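Local coordinates for protein salt-tolerant glutaminase (Micrococcus luteus, PDB 3AGD) that probably hydrolyses L-glutamine to L-glutamate and ammonium as a salt-tolerant member of the glutaminase family, at residues Leu9-Asn20 / Asp35-Leu43; Tyr71-Phe80 / Leu225-Val236. All blocks are in the same frame, centred on the assembly; numbering follows the deposited sequence.

In the fold
Both contacts belong to the glutaminase part of the chain, which is related to the serine beta-lactamases, but they sit in different layers of it. Interaction 1 (9-20 with 35-43) lays the N-terminal helix on the five-stranded antiparallel sheet, away from the known glutamate-binding residues. Interaction 2 (71-80 with 225-236) is buried in the helical region. Their centres are 32 Å apart and their nearest atoms about 15 Å, so they do not touch. Interaction 2 is the one closer to the active site: the side chain of Tyr71 lies about 10 Å from that of Tyr191, a glutamate-binding residue, and helix 67-78 follows shortly after Ser64, another such residue.

Interaction 1. Residues Leu9-Asn20 / Asp35-Leu43; sequences LASLVTELGAVN and DPDRFGIAL
Val13 fills the notch between Phe39 and Ile41, its two methyls dividing the work: CG2 meets Ile41 CG2 at 3.7 Å, while CG1 rests 3.8 Å from Phe39 CD2. The hollow is matched from the strand, because Ile41 CG2 fits between Val13 and Leu9, 3.9 Å from Leu9 CB, while Ile41 CD1 lies against Leu9 CD2. One turn back along the helix direction, Leu9 CD1 reaches Leu43 CG at 4.1 Å. Helix 9-16 and strand 40-43 run nearly antiparallel (153°), their axes 9.0 Å apart at closest; the bumps alternate because Leu9 is matched with Ile41 and Val13 with Phe39. Phe39 reaches the C-terminal end of helix 9-16: with CG opposite the backbone N (chi1 -172°), its ring projects edge first, and Leu16 CB lies near the ring plane, 3.6 Å from CE2. Helix 289-301 lines the same groove through Leu293 and Arg290, so the two helices together cover one face of the five-stranded sheet, as in the beta-lactamase-like fold. Beyond the helix, Asn20 ND2 donates to Pro36 O over 3.0 Å at a fairly straight 157°, coming from above the carbonyl plane. A water donates to Asn20 OD1 at 2.8 Å and also to Pro36 O. The helix-strand part thus holds by apolar fit, with no hydrogen bond across it, whereas these direct and water-mediated links probably fix the loop after the helix against the loop before the strand.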
loop_
_atom_site.group_PDB
_atom_site.type_symbol
_atom_site.label_atom_id
_atom_site.label_comp_id
_atom_site.label_asym_id
_atom_site.label_seq_id
_atom_site.Cartn_x
_atom_site.Cartn_y
_atom_site.Cartn_z
ATOM N N LEU A 9 -13.161 -9.345 -17.874
ATOM C CA LEU A 9 -14.159 -9.613 -16.846
ATOM C C LEU A 9 -15.221 -10.580 -17.357
ATOM O O LEU A 9 -15.603 -11.518 -16.654
ATOM C CB LEU A 9 -14.815 -8.306 -16.386
ATOM C CG LEU A 9 -13.889 -7.312 -15.666
ATOM C CD1 LEU A 9 -14.674 -6.075 -15.273
ATOM C CD2 LEU A 9 -13.276 -7.965 -14.434
ATOM N N ALA A 10 -15.688 -10.349 -18.582
ATOM C CA ALA A 10 -16.701 -11.206 -19.187
ATOM C C ALA A 10 -16.202 -12.645 -19.231
ATOM O O ALA A 10 -16.957 -13.579 -18.960
ATOM C CB ALA A 10 -17.034 -10.715 -20.595
ATOM N N SER A 11 -14.927 -12.820 -19.572
ATOM C CA SER A 11 -14.325 -14.151 -19.638
ATOM C C SER A 11 -14.205 -14.743 -18.241
ATOM O O SER A 11 -14.448 -15.931 -18.034
ATOM C CB SER A 11 -12.933 -14.081 -20.270
ATOM O OG SER A 11 -12.992 -13.517 -21.564
ATOM N N LEU A 12 -13.821 -13.909 -17.283
ATOM C CA LEU A 12 -13.678 -14.359 -15.907
ATOM C C LEU A 12 -15.024 -14.850 -15.386
ATOM O O LEU A 12 -15.107 -15.891 -14.739
ATOM C CB LEU A 12 -13.162 -13.221 -15.029
ATOM C CG LEU A 12 -12.774 -13.659 -13.616
ATOM C CD1 LEU A 12 -11.665 -14.704 -13.708
ATOM C CD2 LEU A 12 -12.319 -12.460 -12.807
ATOM N N VAL A 13 -16.080 -14.095 -15.673
ATOM C CA VAL A 13 -17.420 -14.471 -15.239
ATOM C C VAL A 13 -17.821 -15.802 -15.870
ATOM O O VAL A 13 -18.334 -16.691 -15.190
ATOM C CB VAL A 13 -18.450 -13.393 -15.631
ATOM C CG1 VAL A 13 -19.863 -13.880 -15.331
ATOM C CG2 VAL A 13 -18.163 -12.111 -14.866
ATOM N N THR A 14 -17.577 -15.938 -17.171
ATOM C CA THR A 14 -17.908 -17.169 -17.884
ATOM C C THR A 14 -17.151 -18.361 -17.312
ATOM O O THR A 14 -17.721 -19.434 -17.117
ATOM C CB THR A 14 -17.573 -17.062 -19.387
ATOM O OG1 THR A 14 -18.416 -16.079 -19.995
ATOM C CG2 THR A 14 -17.785 -18.407 -20.081
ATOM N N GLU A 15 -15.864 -18.167 -17.049
ATOM C CA GLU A 15 -15.036 -19.233 -16.506
ATOM C C GLU A 15 -15.460 -19.637 -15.096
ATOM O O GLU A 15 -15.924 -20.759 -14.875
ATOM C CB GLU A 15 -13.567 -18.817 -16.483
ATOM C CG GLU A 15 -12.636 -19.985 -16.214
ATOM C CD GLU A 15 -11.199 -19.566 -15.987
ATOM O OE1 GLU A 15 -10.728 -18.624 -16.659
ATOM O OE2 GLU A 15 -10.533 -20.195 -15.139
ATOM N N LEU A 16 -15.297 -18.726 -14.144
ATOM C CA LEU A 16 -15.657 -19.011 -12.761
ATOM C C LEU A 16 -17.120 -19.400 -12.641
ATOM O O LEU A 16 -17.500 -20.142 -11.735
ATOM C CB LEU A 16 -15.366 -17.801 -11.869
ATOM C CG LEU A 16 -13.898 -17.365 -11.801
ATOM C CD1 LEU A 16 -13.728 -16.302 -10.716
ATOM C CD2 LEU A 16 -13.009 -18.570 -11.512
ATOM N N GLY A 17 -17.935 -18.901 -13.564
ATOM C CA GLY A 17 -19.354 -19.207 -13.543
ATOM C C GLY A 17 -19.706 -20.620 -13.983
ATOM O O GLY A 17 -20.881 -20.986 -14.012
ATOM N N ALA A 18 -18.695 -21.416 -14.318
ATOM C CA ALA A 18 -18.921 -22.793 -14.752
ATOM C C ALA A 18 -19.361 -23.670 -13.583
ATOM O O ALA A 18 -19.879 -24.771 -13.777
ATOM C CB ALA A 18 -17.656 -23.357 -15.381
ATOM N N VAL A 19 -19.137 -23.182 -12.369
ATOM C CA VAL A 19 -19.524 -23.901 -11.160
ATOM C C VAL A 19 -20.151 -22.910 -10.193
ATOM O O VAL A 19 -19.952 -21.699 -10.325
ATOM C CB VAL A 19 -18.312 -24.561 -10.492
ATOM C CG1 VAL A 19 -17.747 -25.638 -11.407
ATOM C CG2 VAL A 19 -17.252 -23.512 -10.180
ATOM N N ASN A 20 -20.905 -23.413 -9.221
ATOM C CA ASN A 20 -21.564 -22.533 -8.262
ATOM C C ASN A 20 -21.626 -23.183 -6.876
ATOM O O ASN A 20 -22.703 -23.499 -6.370
ATOM C CB ASN A 20 -22.969 -22.204 -8.773
ATOM C CG ASN A 20 -23.519 -20.930 -8.181
ATOM O OD1 ASN A 20 -22.819 -20.216 -7.466
ATOM N ND2 ASN A 20 -24.779 -20.629 -8.482
ATOM N N ASP A 35 -32.288 -16.236 -6.054
ATOM C CA ASP A 35 -31.800 -16.928 -7.246
ATOM C C ASP A 35 -30.283 -17.043 -7.100
ATOM O O ASP A 35 -29.574 -16.038 -7.079
ATOM C CB ASP A 35 -32.158 -16.111 -8.492
ATOM C CG ASP A 35 -31.720 -16.774 -9.791
ATOM O OD1 ASP A 35 -31.108 -17.865 -9.761
ATOM O OD2 ASP A 35 -31.997 -16.182 -10.856
ATOM N N PRO A 36 -29.766 -18.273 -6.985
ATOM C CA PRO A 36 -28.323 -18.464 -6.835
ATOM C C PRO A 36 -27.552 -18.307 -8.139
ATOM O O PRO A 36 -26.336 -18.100 -8.131
ATOM C CB PRO A 36 -28.231 -19.878 -6.284
ATOM C CG PRO A 36 -29.340 -20.568 -7.032
ATOM C CD PRO A 36 -30.477 -19.565 -6.920
ATOM N N ASP A 37 -28.268 -18.394 -9.255
ATOM C CA ASP A 37 -27.653 -18.300 -10.571
ATOM C C ASP A 37 -27.395 -16.864 -11.036
ATOM O O ASP A 37 -27.876 -16.446 -12.090
ATOM C CB ASP A 37 -28.529 -19.027 -11.596
ATOM C CG ASP A 37 -27.804 -19.294 -12.904
ATOM O OD1 ASP A 37 -28.476 -19.660 -13.892
ATOM O OD2 ASP A 37 -26.563 -19.147 -12.941
ATOM N N ARG A 38 -26.638 -16.109 -10.247
ATOM C CA ARG A 38 -26.305 -14.735 -10.602
ATOM C C ARG A 38 -24.836 -14.487 -10.285
ATOM O O ARG A 38 -24.328 -14.947 -9.262
ATOM C CB ARG A 38 -27.225 -13.743 -9.869
ATOM C CG ARG A 38 -28.674 -13.845 -10.347
ATOM C CD ARG A 38 -29.524 -12.613 -10.062
ATOM N NE ARG A 38 -29.979 -12.517 -8.675
ATOM C CZ ARG A 38 -30.963 -11.715 -8.271
ATOM N NH1 ARG A 38 -31.599 -10.946 -9.148
ATOM N NH2 ARG A 38 -31.310 -11.675 -6.991
ATOM N N PHE A 39 -24.153 -13.779 -11.179
ATOM C CA PHE A 39 -22.728 -13.510 -11.017
ATOM C C PHE A 39 -22.326 -12.252 -11.785
ATOM O O PHE A 39 -22.332 -12.234 -13.017
ATOM C CB PHE A 39 -21.939 -14.725 -11.523
ATOM C CG PHE A 39 -20.457 -14.675 -11.241
ATOM C CD1 PHE A 39 -19.926 -13.780 -10.318
ATOM C CD2 PHE A 39 -19.593 -15.560 -11.881
ATOM C CE1 PHE A 39 -18.563 -13.767 -10.036
ATOM C CE2 PHE A 39 -18.224 -15.555 -11.605
ATOM C CZ PHE A 39 -17.709 -14.655 -10.679
ATOM N N GLY A 40 -21.982 -11.201 -11.050
ATOM C CA GLY A 40 -21.585 -9.956 -11.680
ATOM C C GLY A 40 -20.321 -9.376 -11.081
ATOM O O GLY A 40 -19.965 -9.676 -9.937
ATOM N N ILE A 41 -19.643 -8.531 -11.851
ATOM C CA ILE A 41 -18.408 -7.914 -11.401
ATOM C C ILE A 41 -18.229 -6.543 -12.051
ATOM O O ILE A 41 -18.654 -6.325 -13.183
ATOM C CB ILE A 41 -17.204 -8.808 -11.759
ATOM C CG1 ILE A 41 -15.926 -8.244 -11.142
ATOM C CG2 ILE A 41 -17.065 -8.901 -13.272
ATOM C CD1 ILE A 41 -14.790 -9.238 -11.143
ATOM N N ALA A 42 -17.596 -5.623 -11.331
ATOM C CA ALA A 42 -17.373 -4.282 -11.852
ATOM C C ALA A 42 -16.134 -3.653 -11.237
ATOM O O ALA A 42 -15.839 -3.859 -10.056
ATOM C CB ALA A 42 -18.588 -3.401 -11.572
ATOM N N LEU A 43 -15.411 -2.890 -12.048
ATOM C CA LEU A 43 -14.214 -2.204 -11.592
ATOM C C LEU A 43 -14.386 -0.723 -11.876
ATOM O O LEU A 43 -14.743 -0.344 -12.986
ATOM C CB LEU A 43 -12.975 -2.711 -12.337
ATOM C CG LEU A 43 -12.617 -4.199 -12.288
ATOM C CD1 LEU A 43 -11.305 -4.415 -13.032
ATOM C CD2 LEU A 43 -12.493 -4.670 -10.852
HETATM O O HOH W 1 -24.278 -18.035 -6.380
#

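Interaction 2. Residues Tyr71-Phe80 / Leu225-Val236; sequences YAAALVDRGF and LPSIVARRVVSV
Arg232 curls back on itself, chi2 64° and chi3 78°, and this double bend swings its guanidinium between Tyr71 and Phe80. The two helices, 71-78 and 227-236, pack antiparallel but skewed (143°), with 9.7 Å between axes, in the helical region of the beta-lactamase-like fold. Arg232 NH1 donates to Tyr71 OH at 3.1 Å, the hydroxyl lying near the guanidinium plane but tilted from it; the same NH1 makes a salt bridge to Asp84, which would balance the buried charge. Phe80 approaches the guanidinium by its edge, CE2 standing 3.6 Å above the centre of one face. Gly79, with positive phi, ends helix 71-78 and N-caps the next helix, 80-84, whose first residue is Phe80. Leu75 supplies the wedge between the rings: its CD1 sits 4.0 Å over the centre of the Tyr71 face, and CD2 3.9 Å over that of Phe80. Further along, Val229 is a knob in the hole formed by Ala72, Leu75, Val76 and Phe80, its CG2 3.8 Å from Phe80 CE1 and its CG1 against Ala72. On the outer side, Ile228 packs on Arg303 of the second subunit, so the contact borders the subunit interface. At one end Val236 CG2 touches the Tyr71 edge, 3.6 Å from CE2; at the other, Val76 CG2 meets Leu225 CD2 at 3.8 Å.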
loop_
_atom_site.group_PDB
_atom_site.type_symbol
_atom_site.label_atom_id
_atom_site.label_comp_id
_atom_site.label_asym_id
_atom_site.label_seq_id
_atom_site.Cartn_x
_atom_site.Cartn_y
_atom_site.Cartn_z
ATOM N N TYR A 71 -18.590 3.644 9.107
ATOM C CA TYR A 71 -17.406 3.929 9.914
ATOM C C TYR A 71 -16.827 5.271 9.460
ATOM O O TYR A 71 -16.454 6.103 10.280
ATOM C CB TYR A 71 -16.379 2.798 9.743
ATOM C CG TYR A 71 -15.119 2.911 10.585
ATOM C CD1 TYR A 71 -15.159 3.422 11.886
ATOM C CD2 TYR A 71 -13.897 2.430 10.104
ATOM C CE1 TYR A 71 -14.015 3.447 12.693
ATOM C CE2 TYR A 71 -12.748 2.445 10.900
ATOM C CZ TYR A 71 -12.813 2.954 12.195
ATOM O OH TYR A 71 -11.684 2.954 12.993
ATOM N N ALA A 72 -16.770 5.486 8.150
ATOM C CA ALA A 72 -16.258 6.748 7.621
ATOM C C ALA A 72 -17.151 7.910 8.083
ATOM O O ALA A 72 -16.661 8.934 8.554
ATOM C CB ALA A 72 -16.205 6.693 6.103
ATOM N N ALA A 73 -18.463 7.738 7.958
ATOM C CA ALA A 73 -19.419 8.767 8.365
ATOM C C ALA A 73 -19.250 9.136 9.844
ATOM O O ALA A 73 -19.321 10.308 10.216
ATOM C CB ALA A 73 -20.845 8.280 8.110
ATOM N N ALA A 74 -19.035 8.125 10.680
ATOM C CA ALA A 74 -18.849 8.342 12.107
ATOM C C ALA A 74 -17.604 9.178 12.368
ATOM O O ALA A 74 -17.616 10.081 13.206
ATOM C CB ALA A 74 -18.739 7.008 12.829
ATOM N N LEU A 75 -16.526 8.869 11.653
ATOM C CA LEU A 75 -15.272 9.606 11.813
ATOM C C LEU A 75 -15.482 11.053 11.378
ATOM O O LEU A 75 -15.046 11.994 12.050
ATOM C CB LEU A 75 -14.164 8.938 10.985
ATOM C CG LEU A 75 -13.741 7.552 11.499
ATOM C CD1 LEU A 75 -13.031 6.755 10.414
ATOM C CD2 LEU A 75 -12.847 7.729 12.726
ATOM N N VAL A 76 -16.157 11.228 10.249
ATOM C CA VAL A 76 -16.446 12.563 9.741
ATOM C C VAL A 76 -17.321 13.330 10.729
ATOM O O VAL A 76 -17.056 14.483 11.050
ATOM C CB VAL A 76 -17.204 12.502 8.396
ATOM C CG1 VAL A 76 -17.769 13.881 8.052
ATOM C CG2 VAL A 76 -16.267 12.036 7.299
ATOM N N ASP A 77 -18.358 12.672 11.227
ATOM C CA ASP A 77 -19.286 13.316 12.142
ATOM C C ASP A 77 -18.815 13.608 13.550
ATOM O O ASP A 77 -19.107 14.672 14.085
ATOM C CB ASP A 77 -20.579 12.506 12.234
ATOM C CG ASP A 77 -21.320 12.452 10.918
ATOM O OD1 ASP A 77 -21.277 13.457 10.179
ATOM O OD2 ASP A 77 -21.954 11.415 10.630
ATOM N N ARG A 78 -18.091 12.676 14.156
ATOM C CA ARG A 78 -17.662 12.854 15.540
ATOM C C ARG A 78 -16.172 13.082 15.771
ATOM O O ARG A 78 -15.770 13.447 16.872
ATOM C CB ARG A 78 -18.127 11.644 16.357
ATOM C CG ARG A 78 -19.622 11.368 16.240
ATOM C CD ARG A 78 -20.444 12.384 17.023
ATOM N NE ARG A 78 -20.623 11.988 18.414
ATOM C CZ ARG A 78 -21.363 10.955 18.805
ATOM N NH1 ARG A 78 -22.002 10.212 17.916
ATOM N NH2 ARG A 78 -21.462 10.659 20.090
ATOM N N GLY A 79 -15.359 12.879 14.740
ATOM C CA GLY A 79 -13.924 13.051 14.902
ATOM C C GLY A 79 -13.291 11.753 15.384
ATOM O O GLY A 79 -13.974 10.887 15.935
ATOM N N PHE A 80 -11.984 11.616 15.190
ATOM C CA PHE A 80 -11.272 10.401 15.590
ATOM C C PHE A 80 -11.284 10.051 17.076
ATOM O O PHE A 80 -11.522 8.898 17.446
ATOM C CB PHE A 80 -9.820 10.465 15.110
ATOM C CG PHE A 80 -9.652 10.149 13.658
ATOM C CD1 PHE A 80 -10.117 11.021 12.683
ATOM C CD2 PHE A 80 -9.052 8.955 13.263
ATOM C CE1 PHE A 80 -9.992 10.710 11.326
ATOM C CE2 PHE A 80 -8.921 8.633 11.911
ATOM C CZ PHE A 80 -9.392 9.511 10.940
ATOM N N LEU A 225 -14.631 12.527 1.144
ATOM C CA LEU A 225 -14.119 12.254 2.484
ATOM C C LEU A 225 -12.694 12.749 2.676
ATOM O O LEU A 225 -11.905 12.790 1.731
ATOM C CB LEU A 225 -14.120 10.745 2.760
ATOM C CG LEU A 225 -15.409 9.919 2.763
ATOM C CD1 LEU A 225 -15.052 8.434 2.743
ATOM C CD2 LEU A 225 -16.247 10.256 3.994
ATOM N N PRO A 226 -12.346 13.144 3.909
ATOM C CA PRO A 226 -10.979 13.610 4.155
ATOM C C PRO A 226 -10.098 12.399 3.853
ATOM O O PRO A 226 -10.481 11.269 4.164
ATOM C CB PRO A 226 -10.993 13.948 5.644
ATOM C CG PRO A 226 -12.433 14.383 5.874
ATOM C CD PRO A 226 -13.201 13.341 5.096
ATOM N N SER A 227 -8.941 12.612 3.239
ATOM C CA SER A 227 -8.063 11.494 2.915
ATOM C C SER A 227 -7.705 10.699 4.167
ATOM O O SER A 227 -7.648 9.470 4.133
ATOM C CB SER A 227 -6.782 11.993 2.246
ATOM O OG SER A 227 -6.040 12.793 3.146
ATOM N N ILE A 228 -7.473 11.400 5.273
ATOM C CA ILE A 228 -7.112 10.731 6.519
ATOM C C ILE A 228 -8.209 9.764 6.989
ATOM O O ILE A 228 -7.918 8.749 7.624
ATOM C CB ILE A 228 -6.794 11.759 7.633
ATOM C CG1 ILE A 228 -6.171 11.046 8.830
ATOM C CG2 ILE A 228 -8.060 12.503 8.046
ATOM C CD1 ILE A 228 -5.786 11.978 9.965
ATOM N N VAL A 229 -9.467 10.074 6.677
ATOM C CA VAL A 229 -10.574 9.198 7.059
ATOM C C VAL A 229 -10.582 7.988 6.131
ATOM O O VAL A 229 -10.763 6.850 6.571
ATOM C CB VAL A 229 -11.944 9.917 6.950
ATOM C CG1 VAL A 229 -13.072 8.887 6.936
ATOM C CG2 VAL A 229 -12.125 10.877 8.133
ATOM N N ALA A 230 -10.384 8.239 4.841
ATOM C CA ALA A 230 -10.369 7.164 3.859
ATOM C C ALA A 230 -9.260 6.166 4.198
ATOM O O ALA A 230 -9.468 4.953 4.151
ATOM C CB ALA A 230 -10.157 7.737 2.466
ATOM N N ARG A 231 -8.090 6.687 4.555
ATOM C CA ARG A 231 -6.941 5.852 4.896
ATOM C C ARG A 231 -7.212 4.949 6.095
ATOM O O ARG A 231 -6.791 3.792 6.121
ATOM C CB ARG A 231 -5.719 6.726 5.193
ATOM C CG ARG A 231 -4.862 7.075 3.984
ATOM C CD ARG A 231 -3.682 7.936 4.421
ATOM N NE ARG A 231 -3.361 7.689 5.824
ATOM C CZ ARG A 231 -3.281 8.634 6.756
ATOM N NH1 ARG A 231 -3.488 9.906 6.438
ATOM N NH2 ARG A 231 -3.029 8.304 8.015
ATOM N N ARG A 232 -7.903 5.492 7.091
ATOM C CA ARG A 232 -8.230 4.734 8.290
ATOM C C ARG A 232 -9.188 3.602 7.941
ATOM O O ARG A 232 -9.061 2.485 8.439
ATOM C CB ARG A 232 -8.868 5.656 9.341
ATOM C CG ARG A 232 -9.621 4.932 10.465
ATOM C CD ARG A 232 -8.718 4.059 11.328
ATOM N NE ARG A 232 -7.940 4.819 12.305
ATOM C CZ ARG A 232 -8.439 5.367 13.414
ATOM N NH1 ARG A 232 -9.728 5.248 13.709
ATOM N NH2 ARG A 232 -7.642 6.029 14.240
ATOM N N VAL A 233 -10.144 3.899 7.071
ATOM C CA VAL A 233 -11.133 2.908 6.679
ATOM C C VAL A 233 -10.499 1.756 5.914
ATOM O O VAL A 233 -10.734 0.584 6.220
ATOM C CB VAL A 233 -12.241 3.551 5.819
ATOM C CG1 VAL A 233 -13.176 2.481 5.282
ATOM C CG2 VAL A 233 -13.023 4.559 6.663
ATOM N N VAL A 234 -9.678 2.080 4.925
ATOM C CA VAL A 234 -9.049 1.026 4.154
ATOM C C VAL A 234 -8.067 0.235 5.019
ATOM O O VAL A 234 -7.887 -0.960 4.803
ATOM C CB VAL A 234 -8.360 1.595 2.906
ATOM C CG1 VAL A 234 -7.787 0.464 2.067
ATOM C CG2 VAL A 234 -9.378 2.401 2.087
ATOM N N SER A 235 -7.447 0.886 6.003
ATOM C CA SER A 235 -6.521 0.182 6.895
ATOM C C SER A 235 -7.291 -0.872 7.686
ATOM O O SER A 235 -6.873 -2.024 7.780
ATOM C CB SER A 235 -5.841 1.149 7.880
ATOM O OG SER A 235 -4.869 1.962 7.240
ATOM N N VAL A 236 -8.428 -0.471 8.245
ATOM C CA VAL A 236 -9.260 -1.379 9.033
ATOM C C VAL A 236 -9.815 -2.531 8.187
ATOM O O VAL A 236 -9.958 -3.656 8.676
ATOM C CB VAL A 236 -10.407 -0.594 9.703
ATOM C CG1 VAL A 236 -11.383 -1.542 10.387
ATOM C CG2 VAL A 236 -9.818 0.375 10.717
#